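Local coordinates for protein dihydroorotase (Saccharomyces cerevisiae, PDB 6L0B) that catalyses the zinc-dependent conversion of N-carbamoyl-L-aspartate to (S)-dihydroorotate, the third step of de novo pyrimidine biosynthesis, at residues 15-20 and 38-43; 22-27 and 340-345; 103-108 and 135-140; 259-264 and 276-281. One frame throughout, in Å; residues are numbered along the deposited sequence.

Contact 1 (15-20 and 38-43); sequences VHVREG and AYIMPN. With ZN (zinc ion), chain E; URF (5-fluorouracil), chain G.
Met41 crosses the His16 imidazole obliquely, its CB over one ring face, 3.7 Å from the ring centroid and 15° off the normal in a CH-pi contact. C4 of 5-fluorouracil lies over the opposite face, so the ring sits between CB and CG of Met41 and the ligand. Met41 then bends at its second torsion and carries SD off the ring. Asn43 comes in at the imidazole edge, its amide plane turned 69° from the ring plane. OD1 of Asn43 accepts from His16 ND1 over 3.0 Å, a bent bond that fixes the ring's rotation and leaves NE2 to bind zinc at 2.1 Å. This is the His-X-His signature at the C-terminal end of the first barrel strand in the metallo-dependent hydrolases: His14 and Asp258 bind the same metal. The two strands run parallel here, Val15 N donating to Tyr39 O and Met41 N to Val15 O. On the side of the sheet that carries Val15 and Ile40, Val15 CG1 meets Ile40 CD1 at 4.0 Å, while its CG2 packs on Ala38 CB. Asn43 also serves the ligand: its ND2 donates to O4 of 5-fluorouracil over 2.8 Å. Arg18 NH1 gives the same O4 an almost straight bond of 2.7 Å at the guanidinium edge, near its plane, and Arg18 NE is held by the carbonyl oxygen of Pro261.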
# COMPACT_ATOMS: atom_id res chain seq x y z
N VAL A 15 -23.48 -3.96 -0.88
CA VAL A 15 -23.58 -3.67 0.54
C VAL A 15 -23.11 -4.89 1.31
O VAL A 15 -23.38 -6.03 0.91
CB VAL A 15 -25.02 -3.29 0.93
CG1 VAL A 15 -25.11 -3.06 2.43
CG2 VAL A 15 -25.50 -2.05 0.17
N HIS A 16 -22.35 -4.67 2.38
CA HIS A 16 -22.05 -5.68 3.38
C HIS A 16 -22.54 -5.20 4.75
O HIS A 16 -22.22 -4.08 5.15
CB HIS A 16 -20.54 -6.01 3.44
CG HIS A 16 -19.94 -6.40 2.12
ND1 HIS A 16 -19.38 -7.64 1.90
CD2 HIS A 16 -19.78 -5.70 0.97
CE1 HIS A 16 -18.95 -7.70 0.65
NE2 HIS A 16 -19.17 -6.54 0.07
N VAL A 17 -23.28 -6.06 5.47
CA VAL A 17 -23.85 -5.69 6.77
C VAL A 17 -23.51 -6.69 7.87
O VAL A 17 -23.96 -6.52 9.00
CB VAL A 17 -25.38 -5.47 6.74
CG1 VAL A 17 -25.77 -4.34 5.79
CG2 VAL A 17 -26.10 -6.77 6.42
N ARG A 18 -22.79 -7.76 7.56
CA ARG A 18 -22.30 -8.73 8.56
C ARG A 18 -23.48 -9.35 9.30
O ARG A 18 -24.58 -9.50 8.75
CB ARG A 18 -21.27 -8.07 9.48
CG ARG A 18 -20.26 -7.11 8.81
CD ARG A 18 -19.24 -7.82 7.90
NE ARG A 18 -18.17 -6.93 7.43
CZ ARG A 18 -17.51 -7.01 6.26
NH1 ARG A 18 -17.77 -7.95 5.33
NH2 ARG A 18 -16.57 -6.11 5.99
N GLU A 19 -23.23 -9.79 10.53
CA GLU A 19 -24.21 -10.41 11.40
C GLU A 19 -24.11 -9.81 12.79
O GLU A 19 -23.42 -8.80 12.99
CB GLU A 19 -24.01 -11.92 11.43
CG GLU A 19 -24.50 -12.62 10.18
CD GLU A 19 -24.30 -14.14 10.23
OE1 GLU A 19 -23.13 -14.59 10.20
OE2 GLU A 19 -25.32 -14.87 10.31
N GLY A 20 -24.86 -10.37 13.75
CA GLY A 20 -24.65 -10.08 15.16
C GLY A 20 -24.72 -8.60 15.48
O GLY A 20 -25.44 -7.83 14.83
N ALA A 38 -30.91 -1.75 -1.35
CA ALA A 38 -29.57 -2.23 -1.07
C ALA A 38 -29.45 -3.68 -1.48
O ALA A 38 -30.24 -4.51 -1.03
CB ALA A 38 -29.25 -2.10 0.42
N TYR A 39 -28.42 -3.99 -2.26
CA TYR A 39 -28.11 -5.37 -2.65
C TYR A 39 -27.15 -5.97 -1.61
O TYR A 39 -26.02 -5.51 -1.49
CB TYR A 39 -27.48 -5.39 -4.04
CG TYR A 39 -27.18 -6.76 -4.57
CD1 TYR A 39 -28.20 -7.60 -4.96
CD2 TYR A 39 -25.87 -7.21 -4.69
CE1 TYR A 39 -27.94 -8.87 -5.46
CE2 TYR A 39 -25.59 -8.48 -5.19
CZ TYR A 39 -26.63 -9.31 -5.58
OH TYR A 39 -26.38 -10.57 -6.09
N ILE A 40 -27.60 -7.00 -0.88
CA ILE A 40 -26.84 -7.53 0.25
C ILE A 40 -25.89 -8.64 -0.22
O ILE A 40 -26.27 -9.49 -1.03
CB ILE A 40 -27.77 -8.04 1.37
CG1 ILE A 40 -28.77 -6.95 1.75
CG2 ILE A 40 -26.98 -8.43 2.63
CD1 ILE A 40 -28.12 -5.67 2.19
N MET A 41 -24.65 -8.60 0.26
CA MET A 41 -23.60 -9.51 -0.18
C MET A 41 -23.50 -10.75 0.72
O MET A 41 -23.94 -10.73 1.87
CB MET A 41 -22.26 -8.78 -0.24
CG MET A 41 -22.10 -7.90 -1.50
SD MET A 41 -22.31 -8.77 -3.09
CE MET A 41 -22.12 -7.38 -4.24
N PRO A 42 -22.99 -11.88 0.20
CA PRO A 42 -23.11 -13.16 0.92
C PRO A 42 -21.88 -13.64 1.70
O PRO A 42 -21.92 -14.77 2.21
CB PRO A 42 -23.37 -14.13 -0.24
CG PRO A 42 -22.48 -13.56 -1.38
CD PRO A 42 -22.38 -12.06 -1.14
N ASN A 43 -20.81 -12.85 1.81
CA ASN A 43 -19.55 -13.34 2.37
C ASN A 43 -19.55 -13.28 3.90
O ASN A 43 -18.76 -12.59 4.55
CB ASN A 43 -18.39 -12.55 1.78
CG ASN A 43 -18.41 -11.10 2.21
OD1 ASN A 43 -19.47 -10.59 2.59
ND2 ASN A 43 -17.24 -10.45 2.20
ZN ZN E . -17.67 -6.17 -1.39
N1 URF G . -13.56 -6.10 0.69
C2 URF G . -14.66 -6.79 -0.02
N3 URF G . -15.69 -7.47 0.82
C4 URF G . -15.60 -7.44 2.28
C5 URF G . -14.49 -6.77 2.96
C6 URF G . -13.50 -6.12 2.15
O2 URF G . -14.72 -6.80 -1.23
O4 URF G . -16.39 -7.94 3.00
F5 URF G . -14.49 -6.83 4.35

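Contact 2 (22-27 and 340-345)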
# COMPACT_ATOMS: atom_id res chain seq x y z
N MET A 22 -22.64 -6.24 14.90
CA MET A 22 -22.26 -5.38 13.78
C MET A 22 -23.48 -5.08 12.92
O MET A 22 -23.77 -3.91 12.60
CB MET A 22 -21.16 -6.05 12.95
CG MET A 22 -20.61 -5.19 11.81
SD MET A 22 -19.86 -3.64 12.39
CE MET A 22 -18.34 -4.20 13.17
N CYS A 23 -24.23 -6.14 12.60
CA CYS A 23 -25.47 -6.04 11.79
C CYS A 23 -26.44 -5.06 12.44
O CYS A 23 -26.90 -4.14 11.74
CB CYS A 23 -26.13 -7.41 11.65
SG CYS A 23 -27.32 -7.49 10.28
N GLU A 24 -26.76 -5.25 13.73
CA GLU A 24 -27.69 -4.35 14.40
C GLU A 24 -27.20 -2.90 14.31
O GLU A 24 -28.01 -1.97 14.27
CB GLU A 24 -27.84 -4.73 15.86
CG GLU A 24 -28.51 -6.05 16.15
CD GLU A 24 -28.24 -6.46 17.58
OE1 GLU A 24 -28.46 -5.61 18.47
OE2 GLU A 24 -27.78 -7.61 17.81
N LEU A 25 -25.88 -2.72 14.28
CA LEU A 25 -25.30 -1.39 14.14
C LEU A 25 -25.46 -0.87 12.72
O LEU A 25 -25.75 0.32 12.52
CB LEU A 25 -23.83 -1.42 14.54
CG LEU A 25 -23.09 -0.07 14.49
CD1 LEU A 25 -23.94 1.10 14.93
CD2 LEU A 25 -21.82 -0.10 15.31
N VAL A 26 -25.24 -1.72 11.73
CA VAL A 26 -24.98 -1.23 10.38
C VAL A 26 -26.25 -1.14 9.54
O VAL A 26 -26.45 -0.15 8.84
CB VAL A 26 -23.92 -2.16 9.75
CG1 VAL A 26 -24.04 -2.21 8.22
CG2 VAL A 26 -22.53 -1.73 10.22
N THR A 27 -27.13 -2.13 9.65
CA THR A 27 -28.31 -2.18 8.80
C THR A 27 -29.19 -0.92 8.84
O THR A 27 -29.61 -0.47 7.76
CB THR A 27 -29.11 -3.44 9.13
OG1 THR A 27 -28.21 -4.53 9.33
CG2 THR A 27 -29.99 -3.77 7.99
N ASP A 340 -21.39 1.40 18.60
CA ASP A 340 -22.66 0.86 19.09
C ASP A 340 -22.77 0.93 20.61
O ASP A 340 -23.65 0.28 21.19
CB ASP A 340 -22.88 -0.60 18.61
CG ASP A 340 -21.98 -1.63 19.31
OD1 ASP A 340 -21.00 -1.25 19.99
OD2 ASP A 340 -22.25 -2.85 19.19
N GLY A 341 -21.87 1.66 21.28
CA GLY A 341 -21.88 1.77 22.72
C GLY A 341 -21.60 0.49 23.48
O GLY A 341 -21.72 0.47 24.71
N LYS A 342 -21.19 -0.58 22.80
CA LYS A 342 -20.94 -1.84 23.47
C LYS A 342 -19.48 -2.22 23.15
O LYS A 342 -18.57 -1.67 23.77
CB LYS A 342 -21.94 -2.91 23.02
CG LYS A 342 -23.35 -2.75 23.56
CD LYS A 342 -24.20 -4.01 23.30
CE LYS A 342 -24.53 -4.18 21.81
NZ LYS A 342 -25.17 -5.50 21.45
N ASP A 343 -19.25 -3.08 22.18
CA ASP A 343 -17.90 -3.56 21.88
C ASP A 343 -17.37 -3.07 20.54
O ASP A 343 -16.18 -3.28 20.27
CB ASP A 343 -17.87 -5.09 21.87
CG ASP A 343 -18.02 -5.68 23.24
OD1 ASP A 343 -18.52 -4.96 24.12
OD2 ASP A 343 -17.64 -6.86 23.42
N ILE A 344 -18.19 -2.40 19.73
CA ILE A 344 -17.90 -2.19 18.31
C ILE A 344 -17.69 -0.70 18.06
O ILE A 344 -18.57 0.12 18.35
CB ILE A 344 -19.04 -2.72 17.42
CG1 ILE A 344 -18.93 -4.23 17.18
CG2 ILE A 344 -18.98 -2.02 16.10
CD1 ILE A 344 -19.18 -5.09 18.38
N SER A 345 -16.54 -0.37 17.47
CA SER A 345 -16.22 0.96 16.98
C SER A 345 -15.74 0.86 15.54
O SER A 345 -15.01 -0.07 15.18
CB SER A 345 -15.13 1.65 17.84
OG SER A 345 -15.60 1.96 19.14
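Met22 and Leu25, three residues apart on helix 20-26, face the loop 340-345, with the CA atoms of Leu25 and Asp340 6.0 Å apart and those of Met22 and Ile344 7.1 Å apart. On the helix side Leu25 makes the larger part of the contact. Its CG stands anti to the backbone N (chi1 -178°), which directs the branched end toward the loop, CD2 foremost, where it lies 3.5 Å from Ile344 CG2 and equally near the CB of Asp340. Leu25 and Ile344 run past each other in opposite senses; Asp340 instead meets the leucine crosswise, offering its methylene and keeping its carboxylate for the loop. Met22 folds back at its second and third torsions, and this hooked chain brings CE to 3.7 Å from the same CG2 of Ile344. That one methyl is thus shared between the two helix residues. Nearer solvent, Glu24 OE1 and Lys342 NZ stay 4.4 Å apart, too far for a salt bridge, though their opposite charges may still attract weakly. Within the loop, Asp340 OD1 receives Lys342 N at 2.9 Å and Ile344 N at 3.0 Å from opposite faces of the carboxylate plane. The backbone N of Asp340 also donates to Ile344 O. The bond from Lys342 N to Asp340 OD1, two residues back, makes this an Asx turn, here shaping the connection between strands 338-339 and 345-346 that packs on the helix.

Contact 3 (103-108 and 135-140); sequences GVTTNS and NLHGEK. With ZN (zinc ion), chain F; URF (5-fluorouracil), chain G.
His137 points its imidazole at the loop 103-108, where Val104 and Thr105 receive it. Its CB lies 3.8 Å from a zinc ion; CG stands anti to the backbone N (chi1 -177°), which carries the ring off the end of strand 133-136. ND1 binds that zinc at 2.1 Å. CE1, next round the ring, has Thr105 CB 3.9 Å away, approaching obliquely, with CG2 of the same threonine close behind. On the far side, CD2 lies 3.8 Å from Val104 CG2, and the same methyl reaches NE2. The tip, NE2, donates to Glu139 OE1 over 2.9 Å at 152°, meeting the oxygen's anti lone pair. This His-carboxylate bond holds the imidazole's orientation and probably makes ND1 a more electron-rich ligand. Strand end and metal site together belong to the TIM-barrel hydrolases with two zinc ions: His180 binds the same zinc, its ring edge-to-face with that of His137, and Lys98, by analogy with relatives, is probably carbamylated and bridges the pair. Between His137 and Glu139, Gly138 is the centre of an inverse gamma turn. O2 of 5-fluorouracil also binds this zinc, at 2.4 Å, and sits at the edge of the His137 ring. Thr105 OG1 faces the ligand, 2.9 Å from its N1. The segment 103-108 probably corresponds to the mobile active-site loop that class II dihydroorotases close over their ligands with two adjacent threonines, here Thr105 and Thr106. Ser108 OG pins its bend by donating to Thr105 O.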
# COMPACT_ATOMS: atom_id res chain seq x y z
N GLY A 103 -9.13 -16.12 -1.88
CA GLY A 103 -8.09 -15.46 -1.11
C GLY A 103 -7.91 -13.97 -1.35
O GLY A 103 -7.13 -13.34 -0.62
N VAL A 104 -8.64 -13.38 -2.30
CA VAL A 104 -8.31 -12.01 -2.70
C VAL A 104 -8.90 -10.96 -1.76
O VAL A 104 -8.44 -9.81 -1.79
CB VAL A 104 -8.79 -11.70 -4.13
CG1 VAL A 104 -8.20 -12.69 -5.12
CG2 VAL A 104 -10.31 -11.73 -4.22
N THR A 105 -9.86 -11.32 -0.91
CA THR A 105 -10.51 -10.33 -0.05
C THR A 105 -11.12 -11.04 1.16
O THR A 105 -10.93 -12.24 1.35
CB THR A 105 -11.57 -9.56 -0.85
OG1 THR A 105 -12.17 -8.56 -0.02
CG2 THR A 105 -12.64 -10.53 -1.34
N THR A 106 -11.91 -10.29 1.94
CA THR A 106 -12.48 -10.80 3.19
C THR A 106 -13.41 -11.98 2.93
O THR A 106 -14.30 -11.90 2.08
CB THR A 106 -13.30 -9.71 3.89
OG1 THR A 106 -12.48 -8.61 4.25
CG2 THR A 106 -13.99 -10.25 5.12
N ASN A 107 -13.23 -13.06 3.70
CA ASN A 107 -14.10 -14.23 3.63
C ASN A 107 -14.22 -14.74 2.19
O ASN A 107 -15.32 -14.95 1.67
CB ASN A 107 -15.49 -13.93 4.21
CG ASN A 107 -15.46 -13.76 5.73
OD1 ASN A 107 -14.43 -14.02 6.37
ND2 ASN A 107 -16.59 -13.33 6.31
N SER A 108 -13.08 -14.84 1.51
CA SER A 108 -13.02 -15.36 0.15
C SER A 108 -12.32 -16.70 0.09
O SER A 108 -12.17 -17.27 -1.01
CB SER A 108 -12.34 -14.34 -0.77
OG SER A 108 -10.94 -14.23 -0.54
N ASN A 135 -22.56 -11.21 -9.91
CA ASN A 135 -21.70 -10.12 -9.46
C ASN A 135 -20.28 -10.65 -9.32
O ASN A 135 -20.05 -11.68 -8.66
CB ASN A 135 -22.20 -9.55 -8.14
CG ASN A 135 -23.69 -9.28 -8.16
OD1 ASN A 135 -24.49 -10.15 -7.83
ND2 ASN A 135 -24.07 -8.06 -8.53
N LEU A 136 -19.33 -9.93 -9.91
CA LEU A 136 -17.95 -10.37 -10.04
C LEU A 136 -17.02 -9.45 -9.26
O LEU A 136 -16.92 -8.27 -9.58
CB LEU A 136 -17.52 -10.36 -11.51
CG LEU A 136 -18.25 -11.31 -12.44
CD1 LEU A 136 -17.66 -11.16 -13.81
CD2 LEU A 136 -18.12 -12.75 -11.93
N HIS A 137 -16.29 -10.02 -8.31
CA HIS A 137 -15.10 -9.36 -7.76
C HIS A 137 -13.94 -9.71 -8.67
O HIS A 137 -13.23 -10.67 -8.45
CB HIS A 137 -14.81 -9.80 -6.33
CG HIS A 137 -13.64 -9.10 -5.71
ND1 HIS A 137 -13.75 -8.32 -4.58
CD2 HIS A 137 -12.33 -9.05 -6.05
CE1 HIS A 137 -12.57 -7.84 -4.24
NE2 HIS A 137 -11.69 -8.27 -5.12
N GLY A 138 -13.73 -8.87 -9.67
CA GLY A 138 -12.78 -9.18 -10.72
C GLY A 138 -11.32 -8.94 -10.38
O GLY A 138 -10.75 -7.88 -10.68
N GLU A 139 -10.70 -9.91 -9.73
CA GLU A 139 -9.27 -9.82 -9.46
C GLU A 139 -8.73 -11.24 -9.53
O GLU A 139 -9.32 -12.15 -8.95
CB GLU A 139 -8.98 -9.19 -8.09
CG GLU A 139 -9.15 -7.68 -8.07
CD GLU A 139 -8.50 -7.03 -6.88
OE1 GLU A 139 -9.09 -7.04 -5.77
OE2 GLU A 139 -7.37 -6.52 -7.08
N LYS A 140 -7.62 -11.41 -10.26
CA LYS A 140 -6.98 -12.72 -10.21
C LYS A 140 -6.19 -12.85 -8.91
O LYS A 140 -5.63 -11.86 -8.44
CB LYS A 140 -6.05 -12.90 -11.40
CG LYS A 140 -6.76 -13.01 -12.71
CD LYS A 140 -7.29 -14.43 -12.88
CE LYS A 140 -7.51 -14.79 -14.35
NZ LYS A 140 -6.22 -14.98 -15.07
ZN ZN F . -15.16 -7.26 -3.50
N1 URF G . -13.56 -6.10 0.69
C2 URF G . -14.66 -6.79 -0.02
N3 URF G . -15.69 -7.47 0.82
C4 URF G . -15.60 -7.44 2.28
C5 URF G . -14.49 -6.77 2.96
C6 URF G . -13.50 -6.12 2.15
O2 URF G . -14.72 -6.80 -1.23
O4 URF G . -16.39 -7.94 3.00
F5 URF G . -14.49 -6.83 4.35

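Contact 4 (259-264 and 276-281); sequences SAPHPV and GVYSQS. With URF (5-fluorouracil), chain G.
Ser259 OG is gripped by two successive backbone amides, Ser279 N at 2.8 Å and Gln280 N at 2.7 Å. Its first torsion makes this possible: at chi1 180° the hydroxyl oxygen swings opposite the backbone N and into the start of the short 3-10 turn. One residue along, Ala260 N donates to Val277 O over 2.9 Å, nearly straight at the hydrogen (168°) but from above the carbonyl plane. Residues 259-262 belong to the dihydroorotase signature Gly-Ser-Asp-X-Ala-Pro-His after barrel strand 253-255, whose Asp is the zinc ligand Asp258; segment 276-281 packs against it through these bonds. Pro261 lays its CB obliquely against the Tyr278 ring, 3.7 Å from CD1. Beyond that ring, Tyr278 OH and Ser281 OG share a hydrogen bond. Gly276 has no side chain, and its bare CA approaches His262 NE2 to 3.8 Å. Ala260 turns CB to the bound 5-fluorouracil, 3.5 Å from C5. Gln280 is bent at its second torsion, and its side-chain NE2 donates to Asp12 OD2, on strand 11-15.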
# COMPACT_ATOMS: atom_id res chain seq x y z
N SER A 259 -19.58 -0.72 1.03
CA SER A 259 -19.30 -0.39 2.42
C SER A 259 -19.06 -1.71 3.15
O SER A 259 -19.95 -2.57 3.17
CB SER A 259 -20.45 0.44 3.00
OG SER A 259 -20.21 0.78 4.36
N ALA A 260 -17.84 -1.91 3.66
CA ALA A 260 -17.42 -3.16 4.30
C ALA A 260 -16.94 -2.88 5.72
O ALA A 260 -15.75 -2.60 5.95
CB ALA A 260 -16.32 -3.83 3.48
N PRO A 261 -17.83 -2.96 6.71
CA PRO A 261 -17.45 -2.60 8.09
C PRO A 261 -16.60 -3.67 8.75
O PRO A 261 -16.76 -4.86 8.48
CB PRO A 261 -18.81 -2.40 8.79
CG PRO A 261 -19.79 -3.22 7.97
CD PRO A 261 -19.27 -3.24 6.57
N HIS A 262 -15.62 -3.23 9.56
CA HIS A 262 -14.78 -4.06 10.44
C HIS A 262 -14.56 -3.27 11.73
O HIS A 262 -14.41 -2.04 11.68
CB HIS A 262 -13.40 -4.42 9.86
CG HIS A 262 -13.45 -5.00 8.48
ND1 HIS A 262 -13.22 -6.34 8.23
CD2 HIS A 262 -13.62 -4.41 7.27
CE1 HIS A 262 -13.31 -6.56 6.94
NE2 HIS A 262 -13.55 -5.41 6.33
N PRO A 263 -14.49 -3.93 12.88
CA PRO A 263 -14.13 -3.20 14.10
C PRO A 263 -12.73 -2.61 13.96
O PRO A 263 -11.90 -3.11 13.20
CB PRO A 263 -14.21 -4.27 15.20
CG PRO A 263 -14.95 -5.44 14.60
CD PRO A 263 -14.67 -5.38 13.12
N VAL A 264 -12.50 -1.50 14.67
CA VAL A 264 -11.23 -0.78 14.58
C VAL A 264 -10.03 -1.69 14.87
O VAL A 264 -8.95 -1.51 14.30
CB VAL A 264 -11.23 0.45 15.52
CG1 VAL A 264 -11.41 0.04 16.99
CG2 VAL A 264 -9.92 1.20 15.38
N GLY A 276 -11.37 -3.33 3.58
CA GLY A 276 -12.72 -2.79 3.65
C GLY A 276 -12.86 -1.36 4.15
O GLY A 276 -12.34 -0.98 5.21
N VAL A 277 -13.63 -0.57 3.42
CA VAL A 277 -13.89 0.81 3.81
C VAL A 277 -15.36 0.91 4.15
O VAL A 277 -16.22 0.50 3.36
CB VAL A 277 -13.51 1.79 2.69
CG1 VAL A 277 -14.00 3.16 3.04
CG2 VAL A 277 -12.01 1.79 2.47
N TYR A 278 -15.66 1.48 5.32
CA TYR A 278 -17.05 1.64 5.73
C TYR A 278 -17.54 3.02 5.34
O TYR A 278 -17.07 4.04 5.88
CB TYR A 278 -17.21 1.45 7.23
CG TYR A 278 -18.61 1.74 7.68
CD1 TYR A 278 -19.63 0.87 7.39
CD2 TYR A 278 -18.91 2.92 8.37
CE1 TYR A 278 -20.92 1.13 7.79
CE2 TYR A 278 -20.19 3.19 8.77
CZ TYR A 278 -21.20 2.30 8.49
OH TYR A 278 -22.48 2.56 8.89
N SER A 279 -18.53 3.05 4.44
CA SER A 279 -19.08 4.29 3.92
C SER A 279 -20.60 4.37 3.98
O SER A 279 -21.17 5.36 3.50
CB SER A 279 -18.62 4.49 2.47
OG SER A 279 -19.05 3.38 1.69
N GLN A 280 -21.23 3.31 4.48
CA GLN A 280 -22.71 3.28 4.50
C GLN A 280 -23.29 4.56 5.12
O GLN A 280 -23.99 5.27 4.43
CB GLN A 280 -23.21 2.04 5.25
CG GLN A 280 -24.57 1.56 4.80
CD GLN A 280 -24.55 1.00 3.39
OE1 GLN A 280 -24.05 -0.10 3.15
NE2 GLN A 280 -25.08 1.76 2.45
N SER A 281 -22.88 4.93 6.28
CA SER A 281 -23.54 5.96 7.05
C SER A 281 -23.69 7.28 6.30
O SER A 281 -24.52 8.10 6.70
CB SER A 281 -22.75 6.20 8.33
OG SER A 281 -22.96 5.11 9.19
N1 URF G . -13.56 -6.10 0.69
C2 URF G . -14.66 -6.79 -0.02
N3 URF G . -15.69 -7.47 0.82
C4 URF G . -15.60 -7.44 2.28
C5 URF G . -14.49 -6.77 2.96
C6 URF G . -13.50 -6.12 2.15
O2 URF G . -14.72 -6.80 -1.23
O4 URF G . -16.39 -7.94 3.00
F5 URF G . -14.49 -6.83 4.35

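In the fold
Contacts 1, 3 and 4 ring the mouth of the barrel and all touch 5-fluorouracil; contact 2 lies on the outside, its centre about 25 Å from that of contact 3. Along the chain contact 1 closes before contact 3 opens, and contact 3 before contact 4, while contact 2 joins helix 20-26 to a loop more than 300 residues later and so spans contacts 3 and 4. Contacts 1 and 4, with centres about 11 Å apart, are tied by a backbone bond, His16 N with Ser259 O. Contact 2 meets contact 4 where Met22 packs on Pro261. The ends of strands 11-15, 133-136 and 253-255 bring residues from distant parts of the sequence to the two zinc ions and the ligand.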